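Phosphoglucomutase/phosphomannomutase family protein (Burkholderia thailandensis, PDB 3UW2) probably catalyses intramolecular phosphoryl transfer on hexose phosphates, as in other phosphohexose mutases, and binds a metal ion, zinc in this crystal. Local coordinates at residues A[113-118]-A[171-176]. Sequence-based numbering, arbitrary orientation.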
loop_
_atom_site.group_PDB
_atom_site.type_symbol
_atom_site.label_atom_id
_atom_site.label_comp_id
_atom_site.label_asym_id
_atom_site.label_seq_id
_atom_site.Cartn_x
_atom_site.Cartn_y
_atom_site.Cartn_z
ATOM N N ALA A 113 -20.888 -5.494 15.334
ATOM C CA ALA A 113 -22.136 -6.021 15.946
ATOM C C ALA A 113 -21.865 -7.398 16.527
ATOM O O ALA A 113 -22.409 -8.380 16.047
ATOM C CB ALA A 113 -23.243 -6.080 14.912
ATOM N N LEU A 114 -20.990 -7.454 17.529
ATOM C CA LEU A 114 -20.645 -8.688 18.244
ATOM C C LEU A 114 -21.824 -9.303 19.053
ATOM O O LEU A 114 -22.766 -8.613 19.390
ATOM C CB LEU A 114 -19.460 -8.432 19.169
ATOM C CG LEU A 114 -18.177 -7.872 18.549
ATOM C CD1 LEU A 114 -17.142 -7.761 19.644
ATOM C CD2 LEU A 114 -17.653 -8.635 17.307
ATOM N N SER A 115 -21.755 -10.601 19.365
ATOM C CA SER A 115 -22.910 -11.292 19.926
ATOM C C SER A 115 -23.192 -10.817 21.346
ATOM O O SER A 115 -24.331 -10.843 21.799
ATOM C CB SER A 115 -22.734 -12.810 19.842
ATOM O OG SER A 115 -21.876 -13.273 20.870
ATOM N N GLY A 116 -22.159 -10.342 22.034
ATOM C CA GLY A 116 -22.361 -9.691 23.329
ATOM C C GLY A 116 -22.707 -8.200 23.264
ATOM O O GLY A 116 -22.659 -7.505 24.284
ATOM N N GLY A 117 -23.037 -7.697 22.072
ATOM C CA GLY A 117 -23.332 -6.276 21.890
ATOM C C GLY A 117 -22.302 -5.513 21.070
ATOM O O GLY A 117 -21.167 -5.968 20.873
ATOM N N GLU A 118 -22.711 -4.365 20.549
ATOM C CA GLU A 118 -21.814 -3.553 19.736
ATOM C C GLU A 118 -20.466 -3.337 20.452
ATOM O O GLU A 118 -20.433 -3.218 21.664
ATOM C CB GLU A 118 -22.469 -2.210 19.536
ATOM C CG GLU A 118 -21.744 -1.383 18.486
ATOM C CD GLU A 118 -22.613 -0.218 18.072
ATOM O OE1 GLU A 118 -23.491 -0.435 17.216
ATOM O OE2 GLU A 118 -22.422 0.885 18.619
ATOM N N SER A 171 -10.622 -12.642 26.221
ATOM C CA SER A 171 -11.595 -13.519 25.560
ATOM C C SER A 171 -11.269 -13.645 24.052
ATOM O O SER A 171 -10.339 -13.002 23.561
ATOM C CB SER A 171 -13.002 -12.918 25.745
ATOM O OG SER A 171 -13.070 -11.659 25.048
ATOM N N TYR A 172 -12.018 -14.502 23.342
ATOM C CA TYR A 172 -11.811 -14.715 21.895
ATOM C C TYR A 172 -13.167 -14.844 21.281
ATOM O O TYR A 172 -14.028 -15.525 21.836
ATOM C CB TYR A 172 -11.054 -16.028 21.645
ATOM C CG TYR A 172 -10.935 -16.422 20.175
ATOM C CD1 TYR A 172 -9.950 -15.803 19.357
ATOM C CD2 TYR A 172 -11.734 -17.453 19.618
ATOM C CE1 TYR A 172 -9.776 -16.141 18.003
ATOM C CE2 TYR A 172 -11.582 -17.814 18.270
ATOM C CZ TYR A 172 -10.588 -17.185 17.488
ATOM O OH TYR A 172 -10.431 -17.478 16.165
ATOM N N GLU A 173 -13.359 -14.229 20.121
ATOM C CA GLU A 173 -14.630 -14.341 19.418
ATOM C C GLU A 173 -14.329 -14.250 17.949
ATOM O O GLU A 173 -13.511 -13.441 17.550
ATOM C CB GLU A 173 -15.530 -13.153 19.759
ATOM C CG GLU A 173 -16.893 -13.221 19.061
ATOM C CD GLU A 173 -17.888 -12.169 19.562
ATOM O OE1 GLU A 173 -17.541 -11.383 20.480
ATOM O OE2 GLU A 173 -19.041 -12.158 19.046
ATOM N N GLN A 174 -15.016 -15.055 17.145
ATOM C CA GLN A 174 -14.963 -14.937 15.668
ATOM C C GLN A 174 -16.102 -14.086 15.133
ATOM O O GLN A 174 -17.226 -14.166 15.626
ATOM C CB GLN A 174 -14.928 -16.325 15.025
ATOM C CG GLN A 174 -13.572 -17.008 15.291
ATOM C CD GLN A 174 -13.561 -18.438 14.770
ATOM O OE1 GLN A 174 -14.603 -19.020 14.610
ATOM N NE2 GLN A 174 -12.383 -19.012 14.566
ATOM N N TYR A 175 -15.788 -13.205 14.181
ATOM C CA TYR A 175 -16.770 -12.277 13.680
ATOM C C TYR A 175 -16.573 -12.067 12.193
ATOM O O TYR A 175 -15.459 -11.758 11.741
ATOM C CB TYR A 175 -16.681 -10.911 14.411
ATOM C CG TYR A 175 -17.742 -9.953 13.939
ATOM C CD1 TYR A 175 -19.100 -10.145 14.290
ATOM C CD2 TYR A 175 -17.416 -8.879 13.079
ATOM C CE1 TYR A 175 -20.087 -9.267 13.827
ATOM C CE2 TYR A 175 -18.388 -7.991 12.620
ATOM C CZ TYR A 175 -19.726 -8.185 12.993
ATOM O OH TYR A 175 -20.700 -7.320 12.541
ATOM N N ASP A 176 -17.646 -12.252 11.423
ATOM C CA ASP A 176 -17.512 -12.018 9.996
ATOM C C ASP A 176 -17.981 -10.597 9.678
ATOM O O ASP A 176 -19.140 -10.265 9.797
ATOM C CB ASP A 176 -18.240 -13.109 9.164
ATOM C CG ASP A 176 -17.985 -12.985 7.627
ATOM O OD1 ASP A 176 -17.322 -12.083 7.117
ATOM O OD2 ASP A 176 -18.488 -13.829 6.911
HETATM O O HOH W 1 -19.392 -10.373 22.100
#
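Leu-114 fits into the angle between two side chains, those of Glu-173 of strand 172-174 and Tyr-175 just beyond it, and is the buried residue of an otherwise superficial contact. Its CD2 methyl sits over one face of the Tyr-175 ring, 4.0 Å from the centroid in a CH-pi contact, displaced toward the root of the ring, where CD2 lies 3.6 Å from Tyr-175 CG. The other branch, CD1, rests against the carboxylate of Glu-173. Glu-173 and Tyr-175 both hold CG anti to the backbone N (chi1 -179° and -177°), and the glutamate chain stays extended, so that its carboxylate reaches the turn at full stretch. There Glu-173 OE2 accepts the N-H of Ser-115 through its syn lone pair, with Ser-115 N 3.1 Å from OE2 and an almost straight bond of 176°.

The turn so gripped is a type I beta turn from Leu-114 to Gly-117, closed by a backbone bond from Gly-117 N to Leu-114 O, and it joins the two short strands of a beta hairpin, 112-114 and 117-119. Strand 172-174 runs parallel to strand 92-98 in the mixed sheet of the first alpha/beta/alpha domain; Val-94 of that strand touches both Leu-114 and Tyr-175, continuing the apolar patch.

Toward solvent the fit loosens. Glu-173 OE1 reaches the turn through a water that donates to it and accepts from Gly-116 N, so the carboxylate holds two successive turn N-H groups, Ser-115 directly through OE2 and Gly-116 through the water on OE1. At the far end of the tyrosine, Ala-113 N makes a weak hydrogen bond, 3.3 Å to Tyr-175 OH, while that hydroxyl has its stronger partner in Gln-180 OE1 of helix 178-186.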